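Local coordinates for galactose mutarotase related enzyme (Lactobacillus acidophilus, PDB 3DCD), which probably binds a carbohydrate and may act as an isomerase of the aldose 1-epimerase kind, although its activity is not established, at residues A27-E32 with Y291-D296; I5-I10 with Y115-N120; E60-G65 with D265-H270. One frame throughout, in Å; residues are numbered along the deposited sequence. Where two conformers were deposited one is given.

From the N terminus, 5-10 and 27-32 lie in the small sheet that opens the chain and in the loop that leaves it, and 60-65 follows on a short hairpin. Interaction 2 then closes the first loop at 115-120, interaction 3 the next at 265-270, and interaction 1 the last at 291-296. Interaction 2 crosses both others, whereas interaction 3 is nested inside the loop of interaction 1. Interactions 1 and 2 adjoin, with centres about 13 Å apart, and tie the N-terminal strands to the large antiparallel sheet. Interaction 3, its centre about 46 Å from that of interaction 1, on the opposite side of the chain's centre, joins the 60-69 hairpin to the loop between strands 249-256 and 275-277.

Interaction 1 (A27-E32 with Y291-D296); sequences AHTDEE and YHSTTD
Glu31 holds Thr294 by both carboxylate oxygens. OE1 of Glu31 takes the backbone N of Thr294 at 2.9 Å on its syn side, with a nearly straight N-H...O angle of 166°, while OE2 of Glu31 offers its syn lone pair to OG1 of Thr294 at 2.6 Å. With OG1 of Thr294 turned in between its own N and carbonyl carbon (chi1 63°), hydroxyl and N-H both face the carboxylate. A water donates to OE2 as well and links it to the hydroxyl of Thr295.

A relay of hydroxyls runs alongside. The backbone N of Glu31 donates to OG1 of Thr29, forming an ST turn, and OG1 of Thr29 donates in turn to OG of Ser293 at 2.7 Å; that serine hydroxyl also bonds the carboxylate of Glu297. Were Glu31 replaced by an alanine, the N-H and hydroxyl of Thr294 would probably lose their shared acceptor, and the start of the C-terminal tail would be freer to shift.

Packing fills in around these bonds. The extended Glu31 chain passes Ser293, whose CB lies 3.3 Å from OE1 of Glu31, and the methyl CG2 of Thr29 rests 3.7 Å from both OG1 of Thr295 and the carbonyl O of Asp296. Thr29 itself is steadied by Ser26, whose hydroxyl bonds its backbone N.

The contact thus joins the loop after strand 20-26 to the chain leaving strand 282-292, which runs between strands 121-130 and 226-232; nearby, the backbone of Lys224 hydrogen-bonds that of Thr294, while its NZ forms a salt bridge with Asp296.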
ATOM      1  N   ALA A  27      15.675  -3.192  16.066  1.00 15.45           N
ATOM      2  CA  ALA A  27      16.477  -2.632  17.141  1.00 15.92           C
ATOM      3  C   ALA A  27      17.563  -3.620  17.584  1.00 15.92           C
ATOM      4  O   ALA A  27      18.583  -3.236  18.158  1.00 16.07           O
ATOM      5  CB  ALA A  27      15.574  -2.279  18.311  1.00 16.37           C
ATOM      6  N   HIS A  28      17.351  -4.897  17.297  1.00 15.29           N
ATOM      7  CA  HIS A  28      18.315  -5.921  17.698  1.00 15.38           C
ATOM      8  C   HIS A  28      19.391  -6.241  16.664  1.00 14.89           C
ATOM      9  O   HIS A  28      20.549  -6.415  17.020  1.00 14.73           O
ATOM     10  CB  HIS A  28      17.576  -7.195  18.059  1.00 15.30           C
ATOM     11  CG  HIS A  28      16.715  -7.054  19.264  1.00 16.67           C
ATOM     12  ND1 HIS A  28      15.341  -7.124  19.204  1.00 18.63           N
ATOM     13  CD2 HIS A  28      17.029  -6.823  20.562  1.00 18.05           C
ATOM     14  CE1 HIS A  28      14.844  -6.953  20.418  1.00 18.66           C
ATOM     15  NE2 HIS A  28      15.848  -6.775  21.260  1.00 19.47           N
ATOM     16  N   THR A  29      18.998  -6.329  15.394  1.00 14.25           N
ATOM     17  CA  THR A  29      19.890  -6.819  14.339  1.00 13.92           C
ATOM     18  C   THR A  29      20.363  -5.718  13.379  1.00 14.63           C
ATOM     19  O   THR A  29      21.328  -5.924  12.614  1.00 13.15           O
ATOM     20  CB  THR A  29      19.186  -7.878  13.492  1.00 14.05           C
ATOM     21  OG1 THR A  29      18.183  -7.246  12.693  1.00 14.05           O
ATOM     22  CG2 THR A  29      18.538  -8.952  14.375  1.00 12.77           C
ATOM     23  N   ASP A  30      19.658  -4.579  13.424  1.00 14.61           N
ATOM     24  CA  ASP A  30      19.888  -3.424  12.542  0.50 15.20           C
ATOM     25  C   ASP A  30      19.547  -3.721  11.076  1.00 15.67           C
ATOM     26  O   ASP A  30      19.849  -2.926  10.185  1.00 15.28           O
ATOM     27  CB  ASP A  30      21.312  -2.870  12.691  0.50 15.05           C
ATOM     28  CG  ASP A  30      21.443  -1.437  12.193  0.50 15.01           C
ATOM     29  OD1 ASP A  30      20.586  -0.589  12.532  0.50 14.33           O
ATOM     30  OD2 ASP A  30      22.417  -1.164  11.466  0.50 15.55           O
ATOM     31  N   GLU A  31      18.877  -4.846  10.829  1.00 15.32           N
ATOM     32  CA  GLU A  31      18.427  -5.162   9.464  1.00 16.10           C
ATOM     33  C   GLU A  31      17.371  -4.163   8.966  1.00 15.80           C
ATOM     34  O   GLU A  31      16.485  -3.765   9.719  1.00 15.93           O
ATOM     35  CB  GLU A  31      17.915  -6.610   9.377  1.00 16.32           C
ATOM     36  CG  GLU A  31      19.030  -7.646   9.565  1.00 17.97           C
ATOM     37  CD  GLU A  31      18.603  -9.089   9.323  1.00 17.61           C
ATOM     38  OE1 GLU A  31      17.468  -9.331   8.831  1.00 15.67           O
ATOM     39  OE2 GLU A  31      19.418  -9.986   9.647  1.00 21.88           O
ATOM     40  N   GLU A  32      17.489  -3.732   7.706  1.00 15.78           N
ATOM     41  CA  GLU A  32      16.578  -2.751   7.119  1.00 15.66           C
ATOM     42  C   GLU A  32      15.478  -3.456   6.347  1.00 15.55           C
ATOM     43  O   GLU A  32      15.757  -4.192   5.398  1.00 15.96           O
ATOM     44  CB  GLU A  32      17.328  -1.817   6.168  1.00 15.88           C
ATOM     45  CG  GLU A  32      16.409  -0.896   5.325  1.00 16.94           C
ATOM     46  CD  GLU A  32      15.599   0.070   6.172  1.00 17.07           C
ATOM     47  OE1 GLU A  32      16.207   0.930   6.830  1.00 17.41           O
ATOM     48  OE2 GLU A  32      14.347  -0.028   6.178  1.00 16.96           O
ATOM     49  N   TYR A 291       7.659  -7.455  11.593  1.00 15.92           N
ATOM     50  CA  TYR A 291       8.952  -7.708  10.974  1.00 16.11           C
ATOM     51  C   TYR A 291       9.813  -8.645  11.806  1.00 15.40           C
ATOM     52  O   TYR A 291       9.914  -8.481  13.024  1.00 15.19           O
ATOM     53  CB  TYR A 291       9.708  -6.394  10.806  1.00 16.55           C
ATOM     54  CG  TYR A 291       8.871  -5.275  10.220  1.00 17.17           C
ATOM     55  CD1 TYR A 291       8.820  -5.064   8.845  1.00 18.27           C
ATOM     56  CD2 TYR A 291       8.126  -4.442  11.045  1.00 17.81           C
ATOM     57  CE1 TYR A 291       8.035  -4.028   8.291  1.00 20.00           C
ATOM     58  CE2 TYR A 291       7.343  -3.409  10.508  1.00 20.40           C
ATOM     59  CZ  TYR A 291       7.308  -3.211   9.137  1.00 19.39           C
ATOM     60  OH  TYR A 291       6.549  -2.186   8.627  1.00 22.13           O
ATOM     61  N   HIS A 292      10.447  -9.599  11.134  1.00 14.08           N
ATOM     62  CA  HIS A 292      11.430 -10.473  11.770  1.00 14.00           C
ATOM     63  C   HIS A 292      12.661 -10.592  10.879  1.00 13.58           C
ATOM     64  O   HIS A 292      12.541 -10.837   9.664  1.00 13.19           O
ATOM     65  CB  HIS A 292      10.865 -11.854  12.089  1.00 13.94           C
ATOM     66  CG  HIS A 292      11.690 -12.609  13.089  1.00 13.98           C
ATOM     67  ND1 HIS A 292      12.941 -13.117  12.793  1.00 13.35           N
ATOM     68  CD2 HIS A 292      11.457 -12.904  14.388  1.00 11.34           C
ATOM     69  CE1 HIS A 292      13.437 -13.703  13.872  1.00 14.89           C
ATOM     70  NE2 HIS A 292      12.548 -13.597  14.848  1.00 12.81           N
ATOM     71  N   SER A 293      13.829 -10.387  11.499  1.00 12.97           N
ATOM     72  CA  SER A 293      15.117 -10.452  10.832  1.00 12.84           C
ATOM     73  C   SER A 293      15.485 -11.855  10.355  1.00 12.32           C
ATOM     74  O   SER A 293      14.888 -12.841  10.756  1.00 11.90           O
ATOM     75  CB  SER A 293      16.206  -9.943  11.780  1.00 12.55           C
ATOM     76  OG  SER A 293      15.960  -8.583  12.136  1.00 15.21           O
ATOM     77  N   THR A 294      16.529 -11.946   9.544  1.00 12.99           N
ATOM     78  CA  THR A 294      17.043 -13.245   9.132  1.00 12.51           C
ATOM     79  C   THR A 294      17.532 -14.053  10.343  1.00 12.54           C
ATOM     80  O   THR A 294      17.616 -15.276  10.282  1.00 12.15           O
ATOM     81  CB  THR A 294      18.205 -13.082   8.155  1.00 13.74           C
ATOM     82  OG1 THR A 294      19.278 -12.401   8.819  1.00 13.25           O
ATOM     83  CG2 THR A 294      17.757 -12.278   6.932  1.00 13.34           C
ATOM     84  N   THR A 295      17.894 -13.355  11.423  1.00 12.50           N
ATOM     85  CA  THR A 295      18.369 -13.985  12.666  1.00 12.21           C
ATOM     86  C   THR A 295      17.443 -13.620  13.836  1.00 12.61           C
ATOM     87  O   THR A 295      16.487 -12.862  13.635  1.00 12.73           O
ATOM     88  CB  THR A 295      19.821 -13.603  12.976  1.00 12.74           C
ATOM     89  OG1 THR A 295      19.923 -12.175  13.075  1.00 12.77           O
ATOM     90  CG2 THR A 295      20.757 -14.126  11.862  1.00 11.11           C
ATOM     91  N   ASP A 296      17.707 -14.174  15.025  1.00 13.04           N
ATOM     92  CA  ASP A 296      16.818 -13.999  16.198  1.00 13.58           C
ATOM     93  C   ASP A 296      16.686 -12.544  16.616  1.00 13.54           C
ATOM     94  O   ASP A 296      17.661 -11.806  16.581  1.00 13.43           O
ATOM     95  CB  ASP A 296      17.343 -14.782  17.399  1.00 12.90           C
ATOM     96  CG  ASP A 296      17.022 -16.265  17.320  1.00 13.60           C
ATOM     97  OD1 ASP A 296      16.327 -16.687  16.365  1.00 13.81           O
ATOM     98  OD2 ASP A 296      17.477 -16.992  18.224  1.00 13.47           O
TER
HETATM   99  O   HOH W   1      21.279 -10.400  11.380  1.00 20.10           O

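Interaction 2 (I5-I10 with Y115-N120); sequences IENNMI and YNLMNN
Ile10 and Leu117 are brought together by their rotamers. In Ile10, as in Ile5, CG1 occupies the crowded position between the backbone N and carbonyl carbon (chi1 59° in Ile10), and the trans torsion beyond it extends CD1 toward strand 109-118. Leu117 places CG beside its backbone N (chi1 -67°), and its two methyls then part company. CD2 of Leu117 presses on CD1 of Ile10 at 3.3 Å, tighter than ordinary van der Waals contact, while CD1 of Leu117 lies over the backbone of the other strand, 3.5 Å from CA of Glu6.

Ile5 works the far end, its CD1 reaching CG of Leu117 at 3.9 Å and CB of Tyr115 at 4.0 Å. At the turn, CG2 of Ile10 rests 4.1 Å from CB of Asn120, whose amide nitrogen is used in a bond to the carbonyl of Tyr291. Selenomethionine Met9 packs its CG on the Asn119 backbone and, in one of its two conformers, its CE on CB of Asn120.

Val12 and Leu122 add to the cover of Leu117, as does Ile91 to that of Ile5. Carbon-to-carbon contact therefore dominates around Ile5, Ile10 and Leu117, where branched aliphatic shapes fit the hairpin of strands 2-6 and 10-15 to the large sheet; toward the turn, Met9 and the asparagines share the work.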
ATOM      1  N   ILE A   5       9.664   7.115  15.114  1.00 15.47           N
ATOM      2  CA  ILE A   5       8.956   6.442  16.201  1.00 15.83           C
ATOM      3  C   ILE A   5       9.698   5.123  16.443  1.00 15.93           C
ATOM      4  O   ILE A   5      10.206   4.511  15.503  1.00 15.90           O
ATOM      5  CB  ILE A   5       7.416   6.233  15.936  1.00 15.24           C
ATOM      6  CG1 ILE A   5       7.143   5.350  14.703  1.00 15.97           C
ATOM      7  CG2 ILE A   5       6.703   7.600  15.805  1.00 15.48           C
ATOM      8  CD1 ILE A   5       5.682   4.880  14.544  1.00 15.66           C
ATOM      9  N   GLU A   6       9.788   4.702  17.700  1.00 16.27           N
ATOM     10  CA  GLU A   6      10.653   3.573  18.036  1.00 17.14           C
ATOM     11  C   GLU A   6      10.352   2.962  19.386  1.00 17.03           C
ATOM     12  O   GLU A   6       9.786   3.607  20.269  1.00 16.91           O
ATOM     13  CB  GLU A   6      12.138   3.978  17.966  1.00 16.97           C
ATOM     14  CG  GLU A   6      12.594   4.961  19.024  1.00 18.07           C
ATOM     15  CD  GLU A   6      14.092   5.230  18.958  1.00 19.44           C
ATOM     16  OE1 GLU A   6      14.500   6.409  18.998  1.00 21.22           O
ATOM     17  OE2 GLU A   6      14.873   4.261  18.881  1.00 23.52           O
ATOM     18  N   ASN A   7      10.721   1.695  19.528  1.00 17.31           N
ATOM     19  CA  ASN A   7      10.701   1.030  20.817  1.00 17.60           C
ATOM     20  C   ASN A   7      11.892   0.091  20.897  1.00 18.29           C
ATOM     21  O   ASN A   7      12.823   0.213  20.099  1.00 17.94           O
ATOM     22  CB  ASN A   7       9.368   0.302  21.056  1.00 16.88           C
ATOM     23  CG  ASN A   7       8.986  -0.656  19.922  1.00 17.10           C
ATOM     24  OD1 ASN A   7       7.806  -0.871  19.672  1.00 16.45           O
ATOM     25  ND2 ASN A   7       9.970  -1.203  19.231  1.00 14.35           N
ATOM     26  N   ASN A   8      11.852  -0.845  21.845  1.00 19.11           N
ATOM     27  CA  ASN A   8      12.913  -1.819  22.025  1.00 20.80           C
ATOM     28  C   ASN A   8      13.019  -2.891  20.930  1.00 21.09           C
ATOM     29  O   ASN A   8      13.980  -3.673  20.931  1.00 21.21           O
ATOM     30  CB  ASN A   8      12.775  -2.508  23.389  1.00 21.37           C
ATOM     31  CG  ASN A   8      13.037  -1.570  24.564  1.00 23.95           C
ATOM     32  OD1 ASN A   8      13.689  -0.524  24.429  1.00 27.43           O
ATOM     33  ND2 ASN A   8      12.537  -1.955  25.738  1.00 26.63           N
HETATM   34  N   MSE A   9      12.041  -2.931  20.019  1.00 20.99           N
HETATM   35  CA  MSE A   9      11.988  -3.942  18.965  1.00 21.55           C
HETATM   36  C   MSE A   9      12.363  -3.374  17.586  1.00 20.33           C
HETATM   37  O   MSE A   9      13.158  -3.976  16.852  1.00 18.64           O
HETATM   38  CB  MSE A   9      10.591  -4.575  18.878  1.00 22.64           C
HETATM   39  CG  MSE A   9      10.070  -5.212  20.167  1.00 31.23           C
HETATM   40 SE   MSE A   9      11.137  -6.754  20.695  1.00 51.31          SE
HETATM   41  CE  MSE A   9      10.801  -7.909  19.115  1.00 44.29           C
ATOM     42  N   ILE A  10      11.755  -2.241  17.224  1.00 19.00           N
ATOM     43  CA  ILE A  10      11.883  -1.698  15.867  1.00 18.76           C
ATOM     44  C   ILE A  10      11.976  -0.163  15.897  1.00 18.09           C
ATOM     45  O   ILE A  10      11.474   0.485  16.821  1.00 16.92           O
ATOM     46  CB  ILE A  10      10.758  -2.202  14.877  1.00 19.01           C
ATOM     47  CG1 ILE A  10       9.350  -1.839  15.344  1.00 19.91           C
ATOM     48  CG2 ILE A  10      10.832  -3.746  14.613  1.00 18.92           C
ATOM     49  CD1 ILE A  10       8.253  -2.184  14.274  1.00 20.29           C
ATOM     50  N   TYR A 115       0.711   6.267  12.119  1.00 16.85           N
ATOM     51  CA  TYR A 115       1.595   5.124  12.294  1.00 16.14           C
ATOM     52  C   TYR A 115       1.821   4.948  13.776  1.00 16.56           C
ATOM     53  O   TYR A 115       2.113   5.917  14.488  1.00 15.38           O
ATOM     54  CB  TYR A 115       2.950   5.388  11.633  1.00 16.06           C
ATOM     55  CG  TYR A 115       2.887   5.497  10.136  1.00 15.65           C
ATOM     56  CD1 TYR A 115       2.876   6.742   9.512  1.00 15.35           C
ATOM     57  CD2 TYR A 115       2.856   4.353   9.344  1.00 13.75           C
ATOM     58  CE1 TYR A 115       2.824   6.837   8.126  1.00 16.01           C
ATOM     59  CE2 TYR A 115       2.804   4.425   7.953  1.00 14.94           C
ATOM     60  CZ  TYR A 115       2.793   5.670   7.353  1.00 15.39           C
ATOM     61  OH  TYR A 115       2.740   5.752   5.985  1.00 15.66           O
ATOM     62  N   ASN A 116       1.696   3.716  14.254  1.00 17.07           N
ATOM     63  CA  ASN A 116       1.987   3.461  15.644  1.00 18.12           C
ATOM     64  C   ASN A 116       2.587   2.083  15.880  1.00 18.83           C
ATOM     65  O   ASN A 116       2.334   1.148  15.115  1.00 18.48           O
ATOM     66  CB  ASN A 116       0.768   3.741  16.525  1.00 19.01           C
ATOM     67  CG  ASN A 116      -0.281   2.694  16.409  1.00 21.38           C
ATOM     68  OD1 ASN A 116      -0.148   1.605  16.986  1.00 24.97           O
ATOM     69  ND2 ASN A 116      -1.353   2.999  15.671  1.00 21.42           N
ATOM     70  N   LEU A 117       3.403   1.988  16.931  1.00 19.33           N
ATOM     71  CA  LEU A 117       4.110   0.752  17.276  1.00 20.52           C
ATOM     72  C   LEU A 117       3.543   0.020  18.480  1.00 21.78           C
ATOM     73  O   LEU A 117       3.136   0.638  19.469  1.00 21.70           O
ATOM     74  CB  LEU A 117       5.581   1.049  17.591  1.00 19.92           C
ATOM     75  CG  LEU A 117       6.444   1.539  16.444  1.00 19.83           C
ATOM     76  CD1 LEU A 117       7.821   1.914  16.934  1.00 18.57           C
ATOM     77  CD2 LEU A 117       6.524   0.445  15.394  1.00 21.13           C
HETATM   78  N   MSE A 118       3.557  -1.304  18.359  1.00 23.24           N
HETATM   79  CA  MSE A 118       3.276  -2.241  19.437  0.50 24.36           C
HETATM   80  C   MSE A 118       4.286  -3.374  19.263  1.00 23.89           C
HETATM   81  O   MSE A 118       4.134  -4.167  18.332  1.00 23.38           O
HETATM   82  CB  MSE A 118       1.852  -2.781  19.270  0.50 25.21           C
HETATM   83  CG  MSE A 118       1.494  -3.970  20.154  0.50 29.67           C
HETATM   84 SE   MSE A 118       0.689  -3.420  21.833  0.50 40.90          SE
HETATM   85  CE  MSE A 118      -1.041  -2.801  21.150  0.50 37.64           C
ATOM     86  N   ASN A 119       5.300  -3.447  20.114  1.00 23.50           N
ATOM     87  CA  ASN A 119       6.355  -4.433  19.914  1.00 23.39           C
ATOM     88  C   ASN A 119       6.915  -4.344  18.489  1.00 22.26           C
ATOM     89  O   ASN A 119       7.215  -3.243  18.017  1.00 21.26           O
ATOM     90  CB  ASN A 119       5.853  -5.836  20.265  1.00 23.57           C
ATOM     91  CG  ASN A 119       5.502  -5.972  21.738  1.00 25.32           C
ATOM     92  OD1 ASN A 119       4.710  -6.831  22.122  1.00 30.02           O
ATOM     93  ND2 ASN A 119       6.109  -5.146  22.567  1.00 26.28           N
ATOM     94  N   ASN A 120       7.035  -5.473  17.794  1.00 21.18           N
ATOM     95  CA  ASN A 120       7.545  -5.439  16.428  1.00 21.60           C
ATOM     96  C   ASN A 120       6.449  -5.254  15.369  1.00 20.34           C
ATOM     97  O   ASN A 120       6.662  -5.572  14.191  1.00 20.69           O
ATOM     98  CB  ASN A 120       8.404  -6.681  16.132  1.00 22.34           C
ATOM     99  CG  ASN A 120       7.597  -7.949  16.129  1.00 24.90           C
ATOM    100  OD1 ASN A 120       6.562  -8.051  16.816  1.00 24.33           O
ATOM    101  ND2 ASN A 120       8.056  -8.940  15.341  1.00 25.69           N
TER

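Interaction 3 (E60-G65 with D265-H270); sequences EYTYKG and DGDLEH
Leu268 and Tyr61 lie side by side and point the same way, with CD2 of Leu268 set 3.8 Å from CE1 of Tyr61. The leucine carries CG anti to its backbone N (chi1 -176°), which projects the methyl toward both tyrosines of the strand, and the same CD2 meets CD1 of Tyr63 at 4.0 Å, the two side chains now passing at a slant. Tyr63 receives CG of Glu269 at its ring edge, 3.9 Å from CE1 of Tyr63, with the carboxylate plane turned 66° from that of the ring. CG of Lys64 sits over one face of this ring, toward its rim, and the lysine crosses Glu269 at about a right angle. The resulting salt bridge is loose, NZ of Lys64 standing 3.4 Å from OE1 of Glu269.

Between the backbones, Thr62 of the 60-63/66-69 hairpin makes a single bridge astride Asp267, in the loop before strand 275-277, in the parallel pattern: its N donates to O of Gly266 at 2.8 Å, and N of Leu268 donates to O of Thr62 at 2.9 Å. Asx turns headed by Asp265 and Asp267 shape the loop, and a water ties the backbone N of Lys64 to OD1 of Asp267 and OE1 of Glu269.

Tyr61 bonds the carbonyl of Val104 through its hydroxyl, and Ile137 also packs on Leu268. Hence two strong backbone bonds set the register, the aromatic and aliphatic groups fill one side, and the weak salt bridge probably adds modestly at the margin.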
ATOM      1  N   GLU A  60      -7.798  10.349 -16.374  1.00 18.06           N
ATOM      2  CA  GLU A  60      -8.871  11.318 -16.247  1.00 18.79           C
ATOM      3  C   GLU A  60     -10.203  10.685 -15.840  1.00 18.12           C
ATOM      4  O   GLU A  60     -10.416   9.485 -15.969  1.00 18.48           O
ATOM      5  CB  GLU A  60      -9.030  12.137 -17.544  1.00 18.91           C
ATOM      6  CG  GLU A  60      -9.556  11.339 -18.719  1.00 19.57           C
ATOM      7  CD  GLU A  60      -9.713  12.167 -19.984  1.00 21.34           C
ATOM      8  OE1 GLU A  60      -8.918  13.108 -20.218  1.00 24.08           O
ATOM      9  OE2 GLU A  60     -10.631  11.846 -20.764  1.00 26.02           O
ATOM     10  N   TYR A  61     -11.091  11.526 -15.334  1.00 17.47           N
ATOM     11  CA  TYR A  61     -12.425  11.122 -14.955  1.00 16.87           C
ATOM     12  C   TYR A  61     -13.335  12.322 -15.104  1.00 16.68           C
ATOM     13  O   TYR A  61     -12.866  13.458 -15.250  1.00 16.30           O
ATOM     14  CB  TYR A  61     -12.458  10.596 -13.517  1.00 16.51           C
ATOM     15  CG  TYR A  61     -12.151  11.632 -12.440  1.00 16.69           C
ATOM     16  CD1 TYR A  61     -13.179  12.378 -11.847  1.00 16.49           C
ATOM     17  CD2 TYR A  61     -10.840  11.835 -11.984  1.00 17.49           C
ATOM     18  CE1 TYR A  61     -12.913  13.316 -10.865  1.00 17.51           C
ATOM     19  CE2 TYR A  61     -10.567  12.766 -10.982  1.00 16.52           C
ATOM     20  CZ  TYR A  61     -11.607  13.496 -10.431  1.00 16.59           C
ATOM     21  OH  TYR A  61     -11.352  14.425  -9.451  1.00 16.71           O
ATOM     22  N   THR A  62     -14.639  12.071 -15.071  1.00 17.12           N
ATOM     23  CA  THR A  62     -15.604  13.165 -15.057  1.00 17.05           C
ATOM     24  C   THR A  62     -16.373  13.118 -13.750  1.00 17.44           C
ATOM     25  O   THR A  62     -16.574  12.050 -13.161  1.00 15.96           O
ATOM     26  CB  THR A  62     -16.583  13.153 -16.267  1.00 17.71           C
ATOM     27  OG1 THR A  62     -17.374  11.951 -16.257  1.00 18.57           O
ATOM     28  CG2 THR A  62     -15.816  13.269 -17.585  1.00 16.50           C
ATOM     29  N   TYR A  63     -16.771  14.291 -13.282  1.00 17.39           N
ATOM     30  CA  TYR A  63     -17.639  14.369 -12.129  1.00 18.25           C
ATOM     31  C   TYR A  63     -18.583  15.508 -12.374  1.00 18.52           C
ATOM     32  O   TYR A  63     -18.143  16.619 -12.687  1.00 18.18           O
ATOM     33  CB  TYR A  63     -16.837  14.585 -10.846  1.00 19.12           C
ATOM     34  CG  TYR A  63     -17.705  14.721  -9.614  1.00 18.75           C
ATOM     35  CD1 TYR A  63     -18.418  13.625  -9.111  1.00 19.38           C
ATOM     36  CD2 TYR A  63     -17.820  15.945  -8.962  1.00 19.94           C
ATOM     37  CE1 TYR A  63     -19.209  13.745  -7.985  1.00 20.45           C
ATOM     38  CE2 TYR A  63     -18.608  16.083  -7.828  1.00 20.96           C
ATOM     39  CZ  TYR A  63     -19.301  14.980  -7.346  1.00 20.80           C
ATOM     40  OH  TYR A  63     -20.080  15.122  -6.226  1.00 22.32           O
ATOM     41  N   LYS A  64     -19.882  15.215 -12.291  1.00 18.80           N
ATOM     42  CA  LYS A  64     -20.926  16.198 -12.602  1.00 18.93           C
ATOM     43  C   LYS A  64     -20.732  16.828 -13.976  1.00 18.10           C
ATOM     44  O   LYS A  64     -21.029  17.996 -14.160  1.00 17.43           O
ATOM     45  CB  LYS A  64     -21.003  17.312 -11.533  1.00 19.50           C
ATOM     46  CG  LYS A  64     -21.289  16.838 -10.109  1.00 21.22           C
ATOM     47  CD  LYS A  64     -22.599  16.090 -10.003  1.00 24.29           C
ATOM     48  CE  LYS A  64     -22.902  15.729  -8.557  1.00 25.08           C
ATOM     49  NZ  LYS A  64     -23.900  14.628  -8.490  1.00 26.71           N
ATOM     50  N   GLY A  65     -20.205  16.061 -14.928  1.00 17.68           N
ATOM     51  CA  GLY A  65     -20.032  16.542 -16.301  1.00 17.29           C
ATOM     52  C   GLY A  65     -18.740  17.282 -16.565  1.00 17.15           C
ATOM     53  O   GLY A  65     -18.464  17.693 -17.700  1.00 17.76           O
ATOM     54  N   ASP A 265     -16.698   3.769 -17.630  1.00 21.11           N
ATOM     55  CA  ASP A 265     -17.219   4.913 -18.405  1.00 20.98           C
ATOM     56  C   ASP A 265     -16.565   6.249 -18.057  1.00 21.11           C
ATOM     57  O   ASP A 265     -16.800   7.244 -18.740  1.00 20.76           O
ATOM     58  CB  ASP A 265     -18.757   5.026 -18.365  1.00 21.09           C
ATOM     59  CG  ASP A 265     -19.325   5.313 -16.967  1.00 22.69           C
ATOM     60  OD1 ASP A 265     -18.563   5.569 -16.001  1.00 21.77           O
ATOM     61  OD2 ASP A 265     -20.578   5.273 -16.836  1.00 24.20           O
ATOM     62  N   GLY A 266     -15.758   6.263 -17.004  1.00 20.59           N
ATOM     63  CA  GLY A 266     -15.010   7.466 -16.623  1.00 20.44           C
ATOM     64  C   GLY A 266     -15.725   8.374 -15.638  1.00 20.13           C
ATOM     65  O   GLY A 266     -15.125   9.307 -15.116  1.00 20.16           O
ATOM     66  N   ASP A 267     -17.013   8.117 -15.399  1.00 19.43           N
ATOM     67  CA  ASP A 267     -17.782   8.877 -14.421  1.00 19.40           C
ATOM     68  C   ASP A 267     -17.403   8.445 -13.000  1.00 18.65           C
ATOM     69  O   ASP A 267     -17.611   7.295 -12.622  1.00 17.74           O
ATOM     70  CB  ASP A 267     -19.277   8.659 -14.639  1.00 19.62           C
ATOM     71  CG  ASP A 267     -20.137   9.548 -13.757  1.00 20.68           C
ATOM     72  OD1 ASP A 267     -19.652  10.085 -12.737  1.00 19.74           O
ATOM     73  OD2 ASP A 267     -21.325   9.705 -14.096  1.00 22.61           O
ATOM     74  N   LEU A 268     -16.848   9.371 -12.217  1.00 18.31           N
ATOM     75  CA  LEU A 268     -16.441   9.041 -10.839  1.00 17.91           C
ATOM     76  C   LEU A 268     -17.572   8.397 -10.023  1.00 17.99           C
ATOM     77  O   LEU A 268     -17.335   7.528  -9.174  1.00 17.48           O
ATOM     78  CB  LEU A 268     -15.934  10.299 -10.125  1.00 17.56           C
ATOM     79  CG  LEU A 268     -15.358  10.190  -8.713  1.00 18.25           C
ATOM     80  CD1 LEU A 268     -14.073   9.381  -8.720  1.00 18.42           C
ATOM     81  CD2 LEU A 268     -15.101  11.599  -8.207  1.00 17.89           C
ATOM     82  N   GLU A 269     -18.801   8.843 -10.264  1.00 18.23           N
ATOM     83  CA  GLU A 269     -19.944   8.292  -9.555  1.00 19.23           C
ATOM     84  C   GLU A 269     -20.249   6.856  -9.956  1.00 19.07           C
ATOM     85  O   GLU A 269     -20.986   6.179  -9.251  1.00 19.62           O
ATOM     86  CB  GLU A 269     -21.183   9.156  -9.771  1.00 19.73           C
ATOM     87  CG  GLU A 269     -21.098  10.511  -9.100  1.00 21.66           C
ATOM     88  CD  GLU A 269     -22.386  11.293  -9.231  1.00 24.19           C
ATOM     89  OE1 GLU A 269     -22.578  11.985 -10.255  1.00 23.58           O
ATOM     90  OE2 GLU A 269     -23.204  11.211  -8.293  1.00 26.05           O
ATOM     91  N   HIS A 270     -19.713   6.393 -11.085  1.00 19.05           N
ATOM     92  CA  HIS A 270     -19.912   4.991 -11.503  1.00 19.38           C
ATOM     93  C   HIS A 270     -18.670   4.122 -11.318  1.00 19.26           C
ATOM     94  O   HIS A 270     -18.705   2.912 -11.623  1.00 19.38           O
ATOM     95  CB  HIS A 270     -20.323   4.902 -12.969  1.00 19.81           C
ATOM     96  CG  HIS A 270     -21.560   5.668 -13.313  1.00 21.29           C
ATOM     97  ND1 HIS A 270     -21.827   6.096 -14.596  1.00 21.71           N
ATOM     98  CD2 HIS A 270     -22.598   6.085 -12.549  1.00 23.11           C
ATOM     99  CE1 HIS A 270     -22.980   6.742 -14.606  1.00 23.15           C
ATOM    100  NE2 HIS A 270     -23.466   6.750 -13.376  1.00 22.86           N
TER
HETATM  101  O   HOH W   2     -20.714  12.601 -12.063  1.00 17.88           O